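Local coordinates for protein sesquisabinene B synthase 2 (Santalum album, PDB 6A2D) that probably cyclises farnesyl diphosphate to sesquisabinene B, as a magnesium-dependent class I terpene synthase, at residues I283-Y288 against M304-G309; C453-I458 against N527-S532. All coordinates share one frame; numbering follows the deposited sequence.

Interaction 1 of 2, residues I283-Y288 against M304-G309; sequences IQSYMY and MEAKVG. With 6R2 ([bis(chloranyl)-[oxidanyl-[(2~{E},6~{E})-3,7,11-trimethyldodeca-2,6,10-trienoxy]phosphoryl]methyl]phosphonic acid), chain C.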
loop_
_atom_site.group_PDB
_atom_site.type_symbol
_atom_site.label_atom_id
_atom_site.label_comp_id
_atom_site.label_asym_id
_atom_site.label_seq_id
_atom_site.Cartn_x
_atom_site.Cartn_y
_atom_site.Cartn_z
ATOM N N ILE A 283 13.882 3.772 7.422
ATOM C CA ILE A 283 15.082 3.234 6.722
ATOM C C ILE A 283 15.892 2.396 7.714
ATOM O O ILE A 283 16.397 1.368 7.286
ATOM C CB ILE A 283 15.930 4.329 6.057
ATOM C CG1 ILE A 283 16.983 3.716 5.132
ATOM C CG2 ILE A 283 16.585 5.212 7.080
ATOM C CD1 ILE A 283 16.402 3.022 3.892
ATOM N N GLN A 284 16.022 2.820 8.980
ATOM C CA GLN A 284 16.769 2.035 10.004
ATOM C C GLN A 284 16.074 0.685 10.257
ATOM O O GLN A 284 16.776 -0.320 10.310
ATOM C CB GLN A 284 17.033 2.885 11.238
ATOM C CG GLN A 284 17.999 4.026 10.884
ATOM C CD GLN A 284 18.748 4.717 12.005
ATOM O OE1 GLN A 284 18.166 5.337 12.908
ATOM N NE2 GLN A 284 20.069 4.693 11.897
ATOM N N SER A 285 14.748 0.644 10.301
ATOM C CA SER A 285 14.004 -0.626 10.481
ATOM C C SER A 285 14.285 -1.531 9.279
ATOM O O SER A 285 14.614 -2.718 9.463
ATOM C CB SER A 285 12.543 -0.392 10.658
ATOM O OG SER A 285 11.864 -1.647 10.614
ATOM N N TYR A 286 14.235 -0.976 8.087
ATOM C CA TYR A 286 14.410 -1.775 6.845
ATOM C C TYR A 286 15.851 -2.291 6.760
ATOM O O TYR A 286 16.051 -3.498 6.513
ATOM C CB TYR A 286 14.025 -1.002 5.594
ATOM C CG TYR A 286 14.137 -1.845 4.358
ATOM C CD1 TYR A 286 13.256 -2.862 4.117
ATOM C CD2 TYR A 286 15.238 -1.728 3.524
ATOM C CE1 TYR A 286 13.396 -3.689 3.013
ATOM C CE2 TYR A 286 15.397 -2.554 2.424
ATOM C CZ TYR A 286 14.452 -3.509 2.146
ATOM O OH TYR A 286 14.611 -4.339 1.068
ATOM N N MET A 287 16.827 -1.472 7.127
ATOM C CA MET A 287 18.245 -1.906 7.107
ATOM C C MET A 287 18.465 -3.068 8.094
ATOM O O MET A 287 19.267 -3.928 7.792
ATOM C CB MET A 287 19.180 -0.740 7.423
ATOM C CG MET A 287 19.259 0.234 6.230
ATOM S SD MET A 287 20.382 1.597 6.544
ATOM C CE MET A 287 21.937 0.731 6.698
ATOM N N TYR A 288 17.795 -3.047 9.236
ATOM C CA TYR A 288 17.811 -4.107 10.267
ATOM C C TYR A 288 17.136 -5.345 9.698
ATOM O O TYR A 288 17.684 -6.424 9.825
ATOM C CB TYR A 288 17.066 -3.633 11.513
ATOM C CG TYR A 288 17.729 -3.936 12.820
ATOM C CD1 TYR A 288 17.958 -5.235 13.219
ATOM C CD2 TYR A 288 18.026 -2.918 13.704
ATOM C CE1 TYR A 288 18.505 -5.519 14.455
ATOM C CE2 TYR A 288 18.560 -3.182 14.954
ATOM C CZ TYR A 288 18.810 -4.488 15.330
ATOM O OH TYR A 288 19.336 -4.766 16.580
ATOM N N MET A 304 6.627 -6.605 5.938
ATOM C CA MET A 304 5.766 -6.531 7.128
ATOM C C MET A 304 6.655 -6.375 8.369
ATOM O O MET A 304 6.268 -5.579 9.242
ATOM C CB MET A 304 4.830 -7.726 7.219
ATOM C CG MET A 304 3.645 -7.594 6.237
ATOM S SD MET A 304 2.491 -8.966 6.379
ATOM C CE MET A 304 3.269 -10.144 5.258
ATOM N N GLU A 305 7.783 -7.095 8.479
ATOM C CA GLU A 305 8.683 -6.960 9.649
ATOM C C GLU A 305 9.197 -5.517 9.687
ATOM O O GLU A 305 9.329 -4.961 10.796
ATOM C CB GLU A 305 9.857 -7.935 9.601
ATOM C CG GLU A 305 9.438 -9.391 9.735
ATOM C CD GLU A 305 8.824 -9.703 11.069
ATOM O OE1 GLU A 305 9.509 -9.474 12.116
ATOM O OE2 GLU A 305 7.719 -10.222 11.061
ATOM N N ALA A 306 9.564 -4.956 8.526
ATOM C CA ALA A 306 10.106 -3.571 8.451
ATOM C C ALA A 306 9.036 -2.572 8.911
ATOM O O ALA A 306 9.352 -1.593 9.611
ATOM C CB ALA A 306 10.586 -3.246 7.053
ATOM N N LYS A 307 7.793 -2.778 8.534
ATOM C CA LYS A 307 6.680 -1.926 9.018
ATOM C C LYS A 307 6.580 -2.051 10.535
ATOM O O LYS A 307 6.539 -1.028 11.214
ATOM C CB LYS A 307 5.334 -2.325 8.431
ATOM C CG LYS A 307 5.187 -2.026 6.955
ATOM C CD LYS A 307 3.781 -2.323 6.516
ATOM C CE LYS A 307 3.545 -1.937 5.082
ATOM N NZ LYS A 307 2.120 -2.146 4.791
ATOM N N VAL A 308 6.646 -3.248 11.077
ATOM C CA VAL A 308 6.551 -3.395 12.549
ATOM C C VAL A 308 7.759 -2.715 13.229
ATOM O O VAL A 308 7.530 -1.954 14.183
ATOM C CB VAL A 308 6.393 -4.859 12.971
ATOM C CG1 VAL A 308 6.425 -4.983 14.476
ATOM C CG2 VAL A 308 5.117 -5.480 12.419
ATOM N N GLY A 309 8.992 -2.878 12.717
ATOM C CA GLY A 309 10.182 -2.215 13.304
ATOM C C GLY A 309 10.081 -0.703 13.306
ATOM O O GLY A 309 10.480 -0.036 14.311
HETATM O OAG 6R2 C . 15.111 0.764 25.731
HETATM P PAY 6R2 C . 15.263 2.056 24.860
HETATM O OAH 6R2 C . 16.467 2.990 25.492
HETATM O OAE 6R2 C . 13.995 2.876 24.604
HETATM C CAX 6R2 C . 15.856 1.560 23.227
HETATM CL CLJ 6R2 C . 14.534 0.634 22.538
HETATM CL CLK 6R2 C . 17.284 0.530 23.342
HETATM P PAZ 6R2 C . 16.223 3.016 22.131
HETATM O OAI 6R2 C . 17.760 3.373 22.436
HETATM O OAF 6R2 C . 15.210 4.116 22.380
HETATM O OAT 6R2 C . 16.056 2.478 20.598
HETATM C CAQ 6R2 C . 17.115 2.042 19.780
HETATM C CAN 6R2 C . 17.001 0.539 19.753
HETATM C CAW 6R2 C . 16.601 -0.227 18.496
HETATM C CAD 6R2 C . 16.498 0.504 17.150
HETATM C CAS 6R2 C . 16.599 -1.766 18.538
HETATM C CAP 6R2 C . 15.234 -2.258 18.142
HETATM C CAM 6R2 C . 15.265 -2.192 16.614
HETATM C CAV 6R2 C . 14.011 -2.159 15.795
HETATM C CAC 6R2 C . 12.640 -2.094 16.470
HETATM C CAR 6R2 C . 14.156 -2.012 14.326
HETATM C CAO 6R2 C . 13.454 -3.098 13.613
HETATM C CAL 6R2 C . 14.250 -4.350 13.638
HETATM C CAU 6R2 C . 13.918 -5.495 12.679
HETATM C CAB 6R2 C . 12.903 -5.427 11.564
HETATM C CAA 6R2 C . 14.699 -6.768 12.803
#
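S285 reaches from helix 281-292 into the backbone of helix 299-321 and touches both A306 and G309. Its CB lies 3.6 Å from A306 O and equally near G309 C. One bond further out, OG stands anti to the backbone N (chi1 171°) and donates a hydrogen bond of 2.7 Å to A306 O. The hydroxyl comes in on a lone pair, in the carbonyl plane, with a C=O...OG angle of 115°. The same OG lies 3.2 Å from G309 CA, an approach possible because that residue has no side chain. Next along the helix, Y286 turns the edge of its ring to A306 CB, which lies in the ring plane 4.0 Å from Y286 CD1; the Y286 hydroxyl is hydrogen-bonded to E259 of helix 239-270. The two segments cross at 136°, their axes 8.1 Å apart. The prenyl chain of the bound farnesyl analogue passes beside them: its CAO touches G309 CA at 3.4 Å, and its CAL lies over one face of the Y288 ring, 3.6 Å from CG. Replacing Y288 by an alanine would take the ring away, which would probably leave that part of the prenyl chain freer to move and S532 OG without its phenolic mate. Such a close helix pair walling the hydrocarbon pocket belongs to the all-helical class I terpene synthase fold.

Interaction 2 of 2, residues C453-I458 against N527-S532; sequences CILCRI and NVVRGS. With 6R2 ([bis(chloranyl)-[oxidanyl-[(2~{E},6~{E})-3,7,11-trimethyldodeca-2,6,10-trienoxy]phosphoryl]methyl]phosphonic acid), chain C.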
loop_
_atom_site.group_PDB
_atom_site.type_symbol
_atom_site.label_atom_id
_atom_site.label_comp_id
_atom_site.label_asym_id
_atom_site.label_seq_id
_atom_site.Cartn_x
_atom_site.Cartn_y
_atom_site.Cartn_z
ATOM N N CYS A 453 16.134 -12.784 22.183
ATOM C CA CYS A 453 15.605 -11.492 22.693
ATOM C C CYS A 453 16.536 -10.882 23.760
ATOM O O CYS A 453 16.773 -9.689 23.703
ATOM C CB CYS A 453 14.151 -11.649 23.133
ATOM S SG CYS A 453 13.067 -12.345 21.861
ATOM N N ILE A 454 17.015 -11.696 24.700
ATOM C CA ILE A 454 17.942 -11.199 25.755
ATOM C C ILE A 454 19.210 -10.690 25.055
ATOM O O ILE A 454 19.665 -9.617 25.396
ATOM C CB ILE A 454 18.243 -12.289 26.806
ATOM C CG1 ILE A 454 17.030 -12.596 27.680
ATOM C CG2 ILE A 454 19.429 -11.908 27.663
ATOM C CD1 ILE A 454 17.307 -13.574 28.783
ATOM N N LEU A 455 19.700 -11.462 24.089
ATOM C CA LEU A 455 20.919 -11.075 23.322
ATOM C C LEU A 455 20.688 -9.729 22.649
ATOM O O LEU A 455 21.544 -8.799 22.817
ATOM C CB LEU A 455 21.229 -12.169 22.306
ATOM C CG LEU A 455 22.113 -13.286 22.826
ATOM C CD1 LEU A 455 22.123 -14.437 21.852
ATOM C CD2 LEU A 455 23.515 -12.775 23.096
ATOM N N CYS A 456 19.564 -9.560 21.951
ATOM C CA CYS A 456 19.307 -8.289 21.252
ATOM C C CYS A 456 19.332 -7.092 22.232
ATOM O O CYS A 456 19.826 -5.990 21.843
ATOM C CB CYS A 456 18.002 -8.347 20.487
ATOM S SG CYS A 456 18.079 -9.491 19.089
ATOM N N ARG A 457 18.753 -7.255 23.433
ATOM C CA ARG A 457 18.702 -6.224 24.483
ATOM C C ARG A 457 20.090 -5.985 25.039
ATOM O O ARG A 457 20.520 -4.841 25.064
ATOM C CB ARG A 457 17.752 -6.628 25.613
ATOM C CG ARG A 457 17.881 -5.787 26.871
ATOM C CD ARG A 457 17.832 -4.305 26.592
ATOM N NE ARG A 457 16.523 -3.837 26.160
ATOM C CZ ARG A 457 16.247 -2.590 25.859
ATOM N NH1 ARG A 457 17.216 -1.692 25.867
ATOM N NH2 ARG A 457 15.006 -2.247 25.527
ATOM N N ILE A 458 20.807 -7.020 25.392
ATOM C CA ILE A 458 22.134 -6.823 26.035
ATOM C C ILE A 458 23.091 -6.220 24.994
ATOM O O ILE A 458 23.880 -5.341 25.335
ATOM C CB ILE A 458 22.623 -8.158 26.598
ATOM C CG1 ILE A 458 21.951 -8.437 27.943
ATOM C CG2 ILE A 458 24.121 -8.193 26.718
ATOM C CD1 ILE A 458 22.219 -9.840 28.400
ATOM N N ASN A 527 19.464 -14.458 13.228
ATOM C CA ASN A 527 19.862 -13.295 12.391
ATOM C C ASN A 527 19.446 -11.965 13.029
ATOM O O ASN A 527 20.122 -10.988 12.754
ATOM C CB ASN A 527 19.355 -13.444 10.971
ATOM C CG ASN A 527 20.169 -14.471 10.224
ATOM O OD1 ASN A 527 21.372 -14.573 10.459
ATOM N ND2 ASN A 527 19.527 -15.244 9.369
ATOM N N VAL A 528 18.440 -11.939 13.921
ATOM C CA VAL A 528 18.119 -10.673 14.622
ATOM C C VAL A 528 19.255 -10.395 15.570
ATOM O O VAL A 528 19.522 -9.261 15.831
ATOM C CB VAL A 528 16.746 -10.651 15.328
ATOM C CG1 VAL A 528 15.607 -10.690 14.335
ATOM C CG2 VAL A 528 16.622 -11.733 16.380
ATOM N N VAL A 529 19.910 -11.413 16.088
ATOM C CA VAL A 529 21.061 -11.196 17.009
ATOM C C VAL A 529 22.239 -10.603 16.210
ATOM O O VAL A 529 22.907 -9.644 16.674
ATOM C CB VAL A 529 21.469 -12.487 17.736
ATOM C CG1 VAL A 529 22.597 -12.187 18.666
ATOM C CG2 VAL A 529 20.316 -13.128 18.522
ATOM N N ARG A 530 22.505 -11.171 15.058
ATOM C CA ARG A 530 23.571 -10.677 14.142
ATOM C C ARG A 530 23.283 -9.219 13.730
ATOM O O ARG A 530 24.234 -8.391 13.739
ATOM C CB ARG A 530 23.613 -11.627 12.957
ATOM C CG ARG A 530 24.133 -13.013 13.324
ATOM C CD ARG A 530 23.929 -14.028 12.213
ATOM N NE ARG A 530 24.707 -15.244 12.470
ATOM C CZ ARG A 530 24.499 -16.416 11.875
ATOM N NH1 ARG A 530 23.517 -16.564 10.985
ATOM N NH2 ARG A 530 25.312 -17.434 12.142
ATOM N N GLY A 531 22.025 -8.896 13.400
ATOM C CA GLY A 531 21.625 -7.511 13.142
ATOM C C GLY A 531 22.012 -6.604 14.297
ATOM O O GLY A 531 22.595 -5.526 14.068
ATOM N N SER A 532 21.717 -7.014 15.516
ATOM C CA SER A 532 22.049 -6.230 16.725
ATOM C C SER A 532 23.557 -6.002 16.836
ATOM O O SER A 532 23.951 -4.887 17.167
ATOM C CB SER A 532 21.480 -6.888 17.952
ATOM O OG SER A 532 20.067 -6.976 17.823
HETATM O OAG 6R2 C . 15.111 0.764 25.731
HETATM P PAY 6R2 C . 15.263 2.056 24.860
HETATM O OAH 6R2 C . 16.467 2.990 25.492
HETATM O OAE 6R2 C . 13.995 2.876 24.604
HETATM C CAX 6R2 C . 15.856 1.560 23.227
HETATM CL CLJ 6R2 C . 14.534 0.634 22.538
HETATM CL CLK 6R2 C . 17.284 0.530 23.342
HETATM P PAZ 6R2 C . 16.223 3.016 22.131
HETATM O OAI 6R2 C . 17.760 3.373 22.436
HETATM O OAF 6R2 C . 15.210 4.116 22.380
HETATM O OAT 6R2 C . 16.056 2.478 20.598
HETATM C CAQ 6R2 C . 17.115 2.042 19.780
HETATM C CAN 6R2 C . 17.001 0.539 19.753
HETATM C CAW 6R2 C . 16.601 -0.227 18.496
HETATM C CAD 6R2 C . 16.498 0.504 17.150
HETATM C CAS 6R2 C . 16.599 -1.766 18.538
HETATM C CAP 6R2 C . 15.234 -2.258 18.142
HETATM C CAM 6R2 C . 15.265 -2.192 16.614
HETATM C CAV 6R2 C . 14.011 -2.159 15.795
HETATM C CAC 6R2 C . 12.640 -2.094 16.470
HETATM C CAR 6R2 C . 14.156 -2.012 14.326
HETATM C CAO 6R2 C . 13.454 -3.098 13.613
HETATM C CAL 6R2 C . 14.250 -4.350 13.638
HETATM C CAU 6R2 C . 13.918 -5.495 12.679
HETATM C CAB 6R2 C . 12.903 -5.427 11.564
HETATM C CAA 6R2 C . 14.699 -6.768 12.803
#
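C456 and L455 of helix 447-462 pack on V528, V529 and S532 of helix 521-535, two neighbouring helices of the class I terpene synthase bundle. The segments run almost parallel, 5° apart in direction, with their axes 8.9 Å from each other. The thiol of C456 does most of the touching: SG rests 3.8 Å from V528 CG2 and 3.6 Å from V528 O, and S532 OG lies 3.4 Å from the same SG. SG gets there by pointing anti to its own carbonyl carbon (chi1 -68°). Beside it, L455 and V529 cross obliquely, both valine methyls lying against the leucine, with CG1 of V529 3.9 Å from L455 CB. All five of these residues are buried. In the next shell, F419 covers C456 and V528, W504 of helix 489-510 lies on V529, and S532 OG has Y288 as its partner. S532 also brings the contact near the metal site, its side chain about 6 Å from that of N460, a ligand of a magnesium ion. R457 turns away from helix 521-535 toward the bisphosphonate end of the bound analogue. Its chain, bent at chi2 and chi3, is steered by hydrogen bonding of NE to A413 O and by a salt bridge from NH1 to D461. Both terminal nitrogens then grip one phosphonate oxygen from the guanidinium edge: R457 NH2 donates to OAG over 3.0 Å, and R457 NH1 donates to the same OAG over 3.2 Å.

Along the chain the contacts follow in series, neither nested nor crossed. Interaction 1 closes a short loop: after helix 281-292 the chain turns back into helix 299-321, with 15 residues between the paired segments. Helix 299-321 then runs on to D316 and D320, which bind magnesium. Interaction 2 closes much later and spans 68 residues, most of them helical, joining helix 447-462 to helix 521-535. The centres of the two contacts lie about 15 Å apart, yet they meet directly: Y288 OH of the first and S532 OG of the second are 2.6 Å apart, a probable hydrogen bond. Both also touch the bound analogue, interaction 1 at its prenyl chain and interaction 2 at its phosphonate end.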